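Local coordinates for scyllo-inositol 2-dehydrogenase (NADP(+)) IolW (PDB 3GDO), which catalyses the reversible NADPH-dependent reduction of scyllo-inosose to scyllo-inositol and cannot use NADH in place of NADPH, at residues 65-70 with 312-317; 91-96 with 303-308; 333-338 with 344-349. One frame throughout, in Å; residues are numbered along the deposited sequence.

Contact 1 (65-70 with 312-317)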
loop_
_atom_site.group_PDB
_atom_site.type_symbol
_atom_site.label_atom_id
_atom_site.label_comp_id
_atom_site.label_asym_id
_atom_site.label_seq_id
_atom_site.Cartn_x
_atom_site.Cartn_y
_atom_site.Cartn_z
ATOM N N ALA B 65 -2.255 -49.326 11.509
ATOM C CA ALA B 65 -3.310 -48.661 12.240
ATOM C C ALA B 65 -3.307 -47.125 11.987
ATOM O O ALA B 65 -4.326 -46.476 12.169
ATOM C CB ALA B 65 -3.248 -48.981 13.734
ATOM N N ILE B 66 -2.168 -46.574 11.573
ATOM C CA ILE B 66 -2.022 -45.121 11.361
ATOM C C ILE B 66 -2.778 -44.672 10.101
ATOM O O ILE B 66 -2.514 -45.194 9.020
ATOM C CB ILE B 66 -0.540 -44.730 11.226
ATOM C CG1 ILE B 66 0.216 -45.009 12.540
ATOM C CG2 ILE B 66 -0.392 -43.247 10.793
ATOM C CD1 ILE B 66 -0.282 -44.216 13.761
ATOM N N GLU B 67 -3.689 -43.711 10.246
ATOM C CA GLU B 67 -4.517 -43.248 9.114
ATOM C C GLU B 67 -4.105 -41.873 8.528
ATOM O O GLU B 67 -4.161 -41.661 7.297
ATOM C CB GLU B 67 -5.965 -43.187 9.545
ATOM C CG GLU B 67 -6.446 -44.496 10.209
ATOM C CD GLU B 67 -7.816 -44.358 10.725
ATOM O OE1 GLU B 67 -8.024 -43.969 11.906
ATOM O OE2 GLU B 67 -8.721 -44.590 9.922
ATOM N N LEU B 68 -3.727 -40.956 9.433
ATOM C CA LEU B 68 -3.319 -39.575 9.069
ATOM C C LEU B 68 -1.932 -39.249 9.646
ATOM O O LEU B 68 -1.685 -39.483 10.835
ATOM C CB LEU B 68 -4.357 -38.543 9.557
ATOM C CG LEU B 68 -4.061 -37.044 9.330
ATOM C CD1 LEU B 68 -4.042 -36.675 7.877
ATOM C CD2 LEU B 68 -5.072 -36.187 10.062
ATOM N N VAL B 69 -1.044 -38.756 8.779
ATOM C CA VAL B 69 0.277 -38.247 9.179
ATOM C C VAL B 69 0.271 -36.701 9.046
ATOM O O VAL B 69 -0.155 -36.155 8.003
ATOM C CB VAL B 69 1.391 -38.827 8.285
ATOM C CG1 VAL B 69 2.770 -38.306 8.710
ATOM C CG2 VAL B 69 1.393 -40.351 8.354
ATOM N N ILE B 70 0.706 -36.015 10.110
ATOM C CA ILE B 70 0.993 -34.555 10.053
ATOM C C ILE B 70 2.484 -34.317 9.802
ATOM O O ILE B 70 3.335 -34.759 10.566
ATOM C CB ILE B 70 0.566 -33.856 11.343
ATOM C CG1 ILE B 70 -0.767 -34.423 11.857
ATOM C CG2 ILE B 70 0.561 -32.323 11.170
ATOM C CD1 ILE B 70 -2.019 -34.090 11.014
ATOM N N SER B 312 -13.555 -35.183 5.872
ATOM C CA SER B 312 -13.046 -35.738 4.615
ATOM C C SER B 312 -12.647 -37.209 4.741
ATOM O O SER B 312 -12.924 -37.998 3.850
ATOM C CB SER B 312 -11.837 -34.968 4.081
ATOM O OG SER B 312 -12.180 -33.614 3.831
ATOM N N ILE B 313 -11.960 -37.550 5.825
ATOM C CA ILE B 313 -11.446 -38.906 6.022
ATOM C C ILE B 313 -12.588 -39.939 6.179
ATOM O O ILE B 313 -12.589 -40.971 5.495
ATOM C CB ILE B 313 -10.456 -38.971 7.243
ATOM C CG1 ILE B 313 -9.133 -38.258 6.879
ATOM C CG2 ILE B 313 -10.172 -40.413 7.633
ATOM C CD1 ILE B 313 -8.220 -37.950 8.104
ATOM N N ARG B 314 -13.537 -39.625 7.070
ATOM C CA ARG B 314 -14.611 -40.525 7.491
ATOM C C ARG B 314 -15.860 -40.508 6.563
ATOM O O ARG B 314 -16.479 -41.562 6.322
ATOM C CB ARG B 314 -15.046 -40.157 8.928
ATOM C CG ARG B 314 -14.055 -40.552 10.027
ATOM C CD ARG B 314 -14.045 -42.052 10.193
ATOM N NE ARG B 314 -13.240 -42.497 11.327
ATOM C CZ ARG B 314 -12.051 -43.062 11.197
ATOM N NH1 ARG B 314 -11.533 -43.231 9.996
ATOM N NH2 ARG B 314 -11.363 -43.432 12.272
ATOM N N GLU B 315 -16.222 -39.315 6.070
ATOM C CA GLU B 315 -17.477 -39.067 5.373
ATOM C C GLU B 315 -17.236 -38.769 3.884
ATOM O O GLU B 315 -18.170 -38.737 3.099
ATOM C CB GLU B 315 -18.238 -37.929 6.092
ATOM C CG GLU B 315 -18.838 -38.356 7.461
ATOM C CD GLU B 315 -18.808 -37.287 8.575
ATOM O OE1 GLU B 315 -19.585 -36.308 8.522
ATOM O OE2 GLU B 315 -18.018 -37.457 9.543
ATOM N N GLY B 316 -15.978 -38.527 3.507
ATOM C CA GLY B 316 -15.659 -38.216 2.100
ATOM C C GLY B 316 -15.986 -36.792 1.627
ATOM O O GLY B 316 -15.816 -36.472 0.429
ATOM N N ALA B 317 -16.455 -35.943 2.551
ATOM C CA ALA B 317 -16.611 -34.486 2.307
ATOM C C ALA B 317 -15.360 -33.848 1.695
ATOM O O ALA B 317 -14.235 -34.305 1.909
ATOM C CB ALA B 317 -16.979 -33.760 3.583
#

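Contact 2 (91-96 with 303-308)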
loop_
_atom_site.group_PDB
_atom_site.type_symbol
_atom_site.label_atom_id
_atom_site.label_comp_id
_atom_site.label_asym_id
_atom_site.label_seq_id
_atom_site.Cartn_x
_atom_site.Cartn_y
_atom_site.Cartn_z
ATOM N N HIS B 91 -3.127 -40.753 4.489
ATOM C CA HIS B 91 -3.601 -39.344 4.347
ATOM C C HIS B 91 -2.536 -38.430 4.974
ATOM O O HIS B 91 -1.889 -38.837 5.957
ATOM C CB HIS B 91 -4.930 -39.123 5.081
ATOM C CG HIS B 91 -6.037 -40.024 4.622
ATOM N ND1 HIS B 91 -6.326 -40.234 3.287
ATOM C CD2 HIS B 91 -6.944 -40.753 5.323
ATOM C CE1 HIS B 91 -7.349 -41.069 3.183
ATOM N NE2 HIS B 91 -7.737 -41.404 4.404
ATOM N N VAL B 92 -2.345 -37.226 4.415
ATOM C CA VAL B 92 -1.234 -36.332 4.828
ATOM C C VAL B 92 -1.718 -34.879 4.895
ATOM O O VAL B 92 -2.403 -34.393 3.969
ATOM C CB VAL B 92 0.001 -36.432 3.889
ATOM C CG1 VAL B 92 1.084 -35.370 4.229
ATOM C CG2 VAL B 92 0.639 -37.807 3.972
ATOM N N VAL B 93 -1.420 -34.249 6.033
ATOM C CA VAL B 93 -1.477 -32.779 6.216
ATOM C C VAL B 93 -0.039 -32.228 6.203
ATOM O O VAL B 93 0.796 -32.654 7.001
ATOM C CB VAL B 93 -2.160 -32.382 7.546
ATOM C CG1 VAL B 93 -1.965 -30.828 7.870
ATOM C CG2 VAL B 93 -3.664 -32.787 7.557
ATOM N N MET B 94 0.231 -31.296 5.288
ATOM C CA MET B 94 1.559 -30.677 5.114
ATOM C C MET B 94 1.488 -29.256 5.676
ATOM O O MET B 94 0.434 -28.619 5.615
ATOM C CB MET B 94 1.927 -30.536 3.619
ATOM C CG MET B 94 1.771 -31.750 2.693
ATOM S SD MET B 94 2.321 -31.475 0.987
ATOM C CE MET B 94 4.068 -31.301 1.135
ATOM N N GLU B 95 2.604 -28.736 6.188
ATOM C CA GLU B 95 2.623 -27.314 6.590
ATOM C C GLU B 95 2.700 -26.436 5.339
ATOM O O GLU B 95 3.069 -26.911 4.259
ATOM C CB GLU B 95 3.769 -26.981 7.567
ATOM C CG GLU B 95 3.381 -26.978 9.057
ATOM C CD GLU B 95 2.499 -25.794 9.502
ATOM O OE1 GLU B 95 2.052 -24.962 8.643
ATOM O OE2 GLU B 95 2.242 -25.726 10.730
ATOM N N LYS B 96 2.295 -25.171 5.476
ATOM C CA LYS B 96 2.638 -24.173 4.460
ATOM C C LYS B 96 4.112 -23.748 4.672
ATOM O O LYS B 96 4.634 -23.922 5.752
ATOM C CB LYS B 96 1.709 -22.959 4.511
ATOM C CG LYS B 96 1.346 -22.434 5.895
ATOM C CD LYS B 96 2.539 -21.867 6.671
ATOM C CE LYS B 96 3.184 -20.712 5.959
ATOM N NZ LYS B 96 4.227 -20.122 6.805
ATOM N N LEU B 303 -9.504 -24.863 14.885
ATOM C CA LEU B 303 -10.127 -26.198 15.055
ATOM C C LEU B 303 -10.905 -26.601 13.824
ATOM O O LEU B 303 -10.942 -27.801 13.465
ATOM C CB LEU B 303 -11.068 -26.228 16.263
ATOM C CG LEU B 303 -10.413 -26.117 17.649
ATOM C CD1 LEU B 303 -11.509 -26.147 18.758
ATOM C CD2 LEU B 303 -9.369 -27.258 17.839
ATOM N N THR B 304 -11.513 -25.605 13.170
ATOM C CA THR B 304 -12.371 -25.866 12.030
ATOM C C THR B 304 -11.613 -26.640 10.944
ATOM O O THR B 304 -12.174 -27.591 10.378
ATOM C CB THR B 304 -13.047 -24.560 11.492
ATOM O OG1 THR B 304 -13.792 -23.952 12.553
ATOM C CG2 THR B 304 -13.978 -24.812 10.310
ATOM N N TYR B 305 -10.348 -26.276 10.668
ATOM C CA TYR B 305 -9.560 -27.040 9.702
ATOM C C TYR B 305 -9.549 -28.543 10.098
ATOM O O TYR B 305 -9.756 -29.423 9.261
ATOM C CB TYR B 305 -8.124 -26.518 9.601
ATOM C CG TYR B 305 -7.228 -27.360 8.724
ATOM C CD1 TYR B 305 -7.065 -27.053 7.381
ATOM C CD2 TYR B 305 -6.529 -28.435 9.232
ATOM C CE1 TYR B 305 -6.249 -27.788 6.571
ATOM C CE2 TYR B 305 -5.706 -29.185 8.416
ATOM C CZ TYR B 305 -5.580 -28.859 7.093
ATOM O OH TYR B 305 -4.768 -29.583 6.262
ATOM N N TYR B 306 -9.327 -28.840 11.369
ATOM C CA TYR B 306 -9.225 -30.250 11.719
ATOM C C TYR B 306 -10.575 -31.002 11.810
ATOM O O TYR B 306 -10.616 -32.191 11.559
ATOM C CB TYR B 306 -8.327 -30.472 12.950
ATOM C CG TYR B 306 -6.849 -30.537 12.584
ATOM C CD1 TYR B 306 -6.374 -31.549 11.772
ATOM C CD2 TYR B 306 -5.928 -29.582 13.062
ATOM C CE1 TYR B 306 -5.028 -31.619 11.407
ATOM C CE2 TYR B 306 -4.565 -29.652 12.736
ATOM C CZ TYR B 306 -4.128 -30.665 11.903
ATOM O OH TYR B 306 -2.805 -30.797 11.556
ATOM N N ARG B 307 -11.653 -30.322 12.193
ATOM C CA ARG B 307 -12.985 -30.945 12.147
ATOM C C ARG B 307 -13.338 -31.282 10.702
ATOM O O ARG B 307 -13.950 -32.326 10.420
ATOM C CB ARG B 307 -14.039 -30.037 12.745
ATOM C CG ARG B 307 -13.876 -29.803 14.221
ATOM C CD ARG B 307 -14.943 -28.818 14.736
ATOM N NE ARG B 307 -14.933 -28.784 16.198
ATOM C CZ ARG B 307 -14.844 -27.690 16.944
ATOM N NH1 ARG B 307 -14.813 -26.489 16.398
ATOM N NH2 ARG B 307 -14.862 -27.794 18.263
ATOM N N LYS B 308 -12.917 -30.427 9.781
ATOM C CA LYS B 308 -13.169 -30.673 8.368
ATOM C C LYS B 308 -12.325 -31.812 7.801
ATOM O O LYS B 308 -12.851 -32.634 7.048
ATOM C CB LYS B 308 -13.052 -29.398 7.533
ATOM C CG LYS B 308 -14.396 -28.734 7.232
ATOM C CD LYS B 308 -14.376 -27.208 7.443
ATOM C CE LYS B 308 -15.251 -26.491 6.401
ATOM N NZ LYS B 308 -16.678 -26.944 6.354
#

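Contact 3 (333-338 with 344-349)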
loop_
_atom_site.group_PDB
_atom_site.type_symbol
_atom_site.label_atom_id
_atom_site.label_comp_id
_atom_site.label_asym_id
_atom_site.label_seq_id
_atom_site.Cartn_x
_atom_site.Cartn_y
_atom_site.Cartn_z
ATOM N N ILE B 333 3.884 -17.451 -5.832
ATOM C CA ILE B 333 5.201 -17.140 -5.253
ATOM C C ILE B 333 6.318 -17.190 -6.319
ATOM O O ILE B 333 7.126 -16.268 -6.400
ATOM C CB ILE B 333 5.513 -18.030 -4.036
ATOM C CG1 ILE B 333 4.630 -17.610 -2.853
ATOM C CG2 ILE B 333 6.927 -17.904 -3.614
ATOM C CD1 ILE B 333 4.751 -18.548 -1.703
ATOM N N GLU B 334 6.312 -18.218 -7.175
ATOM C CA GLU B 334 7.340 -18.353 -8.229
ATOM C C GLU B 334 7.245 -17.274 -9.275
ATOM O O GLU B 334 8.267 -16.766 -9.752
ATOM C CB GLU B 334 7.286 -19.753 -8.903
ATOM C CG GLU B 334 7.900 -20.873 -8.040
ATOM C CD GLU B 334 8.044 -22.247 -8.788
ATOM O OE1 GLU B 334 9.188 -22.654 -9.097
ATOM O OE2 GLU B 334 7.019 -22.913 -9.055
ATOM N N ALA B 335 6.025 -16.895 -9.619
ATOM C CA ALA B 335 5.806 -15.812 -10.592
ATOM C C ALA B 335 6.242 -14.435 -10.044
ATOM O O ALA B 335 6.789 -13.611 -10.770
ATOM C CB ALA B 335 4.330 -15.764 -11.045
ATOM N N ALA B 336 5.979 -14.206 -8.764
ATOM C CA ALA B 336 6.508 -13.015 -8.058
ATOM C C ALA B 336 8.027 -12.957 -8.118
ATOM O O ALA B 336 8.594 -11.893 -8.369
ATOM C CB ALA B 336 6.065 -13.018 -6.585
ATOM N N MET B 337 8.683 -14.092 -7.870
ATOM C CA MET B 337 10.158 -14.141 -7.845
ATOM C C MET B 337 10.691 -13.855 -9.228
ATOM O O MET B 337 11.655 -13.100 -9.415
ATOM C CB MET B 337 10.640 -15.485 -7.298
ATOM C CG MET B 337 10.167 -15.756 -5.831
ATOM S SD MET B 337 10.580 -17.395 -5.100
ATOM C CE MET B 337 12.350 -17.316 -5.141
ATOM N N GLU B 338 10.002 -14.431 -10.207
ATOM C CA GLU B 338 10.333 -14.263 -11.613
ATOM C C GLU B 338 10.054 -12.817 -12.084
ATOM O O GLU B 338 10.890 -12.196 -12.784
ATOM C CB GLU B 338 9.559 -15.311 -12.439
ATOM C CG GLU B 338 9.926 -15.399 -13.903
ATOM C CD GLU B 338 11.316 -15.979 -14.135
ATOM O OE1 GLU B 338 11.898 -16.582 -13.192
ATOM O OE2 GLU B 338 11.822 -15.846 -15.274
ATOM N N ARG B 344 9.629 -7.423 -14.787
ATOM C CA ARG B 344 8.492 -7.242 -15.667
ATOM C C ARG B 344 7.296 -7.945 -15.093
ATOM O O ARG B 344 7.421 -8.771 -14.182
ATOM C CB ARG B 344 8.799 -7.784 -17.099
ATOM C CG ARG B 344 9.035 -9.335 -17.199
ATOM C CD ARG B 344 9.285 -9.835 -18.681
ATOM N NE ARG B 344 9.356 -11.302 -18.737
ATOM C CZ ARG B 344 8.284 -12.106 -18.832
ATOM N NH1 ARG B 344 7.041 -11.608 -18.905
ATOM N NH2 ARG B 344 8.446 -13.417 -18.836
ATOM N N THR B 345 6.130 -7.657 -15.643
ATOM C CA THR B 345 4.923 -8.363 -15.227
ATOM C C THR B 345 4.953 -9.795 -15.793
ATOM O O THR B 345 5.329 -10.002 -16.953
ATOM C CB THR B 345 3.719 -7.579 -15.671
ATOM O OG1 THR B 345 3.736 -6.332 -14.946
ATOM C CG2 THR B 345 2.431 -8.321 -15.391
ATOM N N ILE B 346 4.654 -10.778 -14.946
ATOM C CA ILE B 346 4.566 -12.186 -15.382
ATOM C C ILE B 346 3.103 -12.548 -15.512
ATOM O O ILE B 346 2.364 -12.575 -14.512
ATOM C CB ILE B 346 5.265 -13.152 -14.394
ATOM C CG1 ILE B 346 6.734 -12.801 -14.254
ATOM C CG2 ILE B 346 5.175 -14.650 -14.860
ATOM C CD1 ILE B 346 7.470 -12.643 -15.545
ATOM N N MET B 347 2.677 -12.808 -16.748
ATOM C CA MET B 347 1.297 -13.221 -17.017
ATOM C C MET B 347 1.109 -14.728 -16.775
ATOM O O MET B 347 2.063 -15.484 -16.886
ATOM C CB MET B 347 0.882 -12.805 -18.438
ATOM C CG MET B 347 -0.461 -12.073 -18.462
ATOM S SD MET B 347 -0.502 -10.601 -19.530
ATOM C CE MET B 347 -2.107 -9.931 -19.050
ATOM N N LEU B 348 -0.108 -15.155 -16.428
ATOM C CA LEU B 348 -0.385 -16.564 -16.063
ATOM C C LEU B 348 -1.527 -17.195 -16.838
ATOM O O LEU B 348 -2.642 -16.674 -16.814
ATOM C CB LEU B 348 -0.763 -16.671 -14.586
ATOM C CG LEU B 348 0.079 -16.061 -13.474
ATOM C CD1 LEU B 348 -0.594 -16.389 -12.162
ATOM C CD2 LEU B 348 1.492 -16.606 -13.520
ATOM N N GLU B 349 -1.293 -18.342 -17.480
ATOM C CA GLU B 349 -2.366 -18.993 -18.279
ATOM C C GLU B 349 -3.225 -19.941 -17.427
ATOM O O GLU B 349 -3.607 -19.617 -16.293
ATOM C CB GLU B 349 -1.798 -19.730 -19.500
#

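Contact 1 (65-70 with 312-317)
The parallel sheet of the Rossmann fold is met here by helix 303-315, which comes from a far later part of the chain, with E67 and L68 facing R314 and I313. The polar half is a salt bridge. R314 NH1 gives E67 OE2 a nearly straight bond of 3.1 Å (173°), reaching the oxygen on its syn side, while OE2 lies almost exactly in the guanidinium plane. The second arm is weak: R314 NH2 sits 3.4 Å from E67 OE1. Carboxylate and guanidinium are turned 32° against each other, so the pair is not flat. R314 gets there by bending at chi2 (-71°), whereas E67 is extended beyond CG. Both groups have second partners, E67 OE1 receiving the backbone N of K7 and R314 NH2 binding the carbonyl O of D4, which should limit turning of either end.

Beside the bridge the contact is apolar. L68 CD2 and I313 CD1 lie 4.1 Å apart, the two side chains crossing at about a right angle. Near the end of the helix, S312 OG donates to A317 O at 2.9 Å, and G316 leaves helical geometry with positive phi. Around these residues, I313 also touches I6 of strand 6-11 and H91 of strand 91-95, while L68 packs on V93 and on I309, one turn before I313 in helix 303-315.

Contact 2 (91-96 with 303-308)
V93, on strand 91-95 of the Rossmann sheet, meets two consecutive tyrosines, Y305 and Y306, near the start of helix 303-315. The same strand runs into E95 and K96, the beginning of the EKP sequence motif familiar in the Gfo/Idh/MocA family; K96 NZ makes a salt bridge with D177.

V93 holds CG1 anti to its backbone N (chi1 169°) and CG2 beside that N, presenting both methyls. With CG opposite the backbone N (chi1 174°), the Y305 ring heads for V93 from the opposite direction, and the hydroxyl settles against both: Y305 OH is 3.5 Å from V93 CG1 and 3.6 Å from V93 CG2. The ring follows less closely, Y305 CE2 lying 4.1 Å from V93 CG1. Y306 (chi1 -84°) ends nearer the strand than its CB direction suggests, Y306 OH to V93 CG1 being 3.8 Å. Both phenol oxygens have their polar needs met elsewhere: Y305 OH pairs with S120 OG, and Y306 OH with H21 ND1. A phenylalanine in place of Y305 would remove that hydroxyl and would probably leave S120 OG without this mate and a gap beside the V93 methyls.

Y305 is further packed edge-to-face with Y122. The two tyrosines also pack together, an edge of Y305 over a face of Y306: Y305 CD2 stands 3.8 Å above the Y306 ring plane, over its centre.

Contact 3 (333-338 with 344-349)
E338 N binds E334 O at 2.9 Å, a helical bond that holds E338 at the point where helix 323-342 meets I346 of the chain's last strand. Helix and strand both belong to the C-terminal alpha/beta domain of the Gfo/Idh/MocA family. The strand residues fold back along the helix just after it ends, and what touches is mainly carbon.

I346 does most of the work. Its CG1 stands opposite the carbonyl carbon (chi1 -60°), which lays that branch against the helix backbone: I346 CG1 is 3.6 Å from A335 O and also lies against E338 C. The other branch, CG2, goes to the alanine methyl, with A335 CB at 4.1 Å. The tip of the same side chain, CD1, rests 4.0 Å from E338 CG. There E338 crosses it at about a right angle, its chain bent at chi2 (70°), so that the methylene touches while the carboxylate turns off. Just past the strand, L348 adds one methyl, its CD2 lying 3.9 Å from A335 CB. Within the same segment the guanidinium of R344 lies over the tip of I346, whose CD1 stands 3.3 Å above its plane, over its centre.

Within this chain, strand 346-347 is an edge strand of the large mixed sheet, and I346 and L348 pair through their backbones with V196 and K194. T345 also makes backbone hydrogen bonds to the second subunit, where K343 packs on it.

The small side chain of A335 probably allows the close approach, 6.1 Å between A335 CA and I346 CA. Opposite charges stay apart, E338 OE2 being 5.5 Å from R344 NH2, so attraction between them is probably modest and the join rests chiefly on the fit of isoleucine and leucine branches against the helix.

From the N terminus the chain first lays down 65-70 and then 91-96, which carry neighbouring parallel strands of the Rossmann sheet. It then completes that sheet with strand 119-122 and builds most of the second domain before helix 303-315 returns to it. Residues 303-308 close contact 2 and 312-317 close contact 1, so the loop of contact 2 is nested inside that of contact 1; the two touch, their centres 10 Å apart. Contact 3 follows in series, a short turn closed between helix 323-342 and the final strand at the edge of the mixed sheet. Its centre lies about 35 Å from that of contact 1 and about 28 Å from that of contact 2.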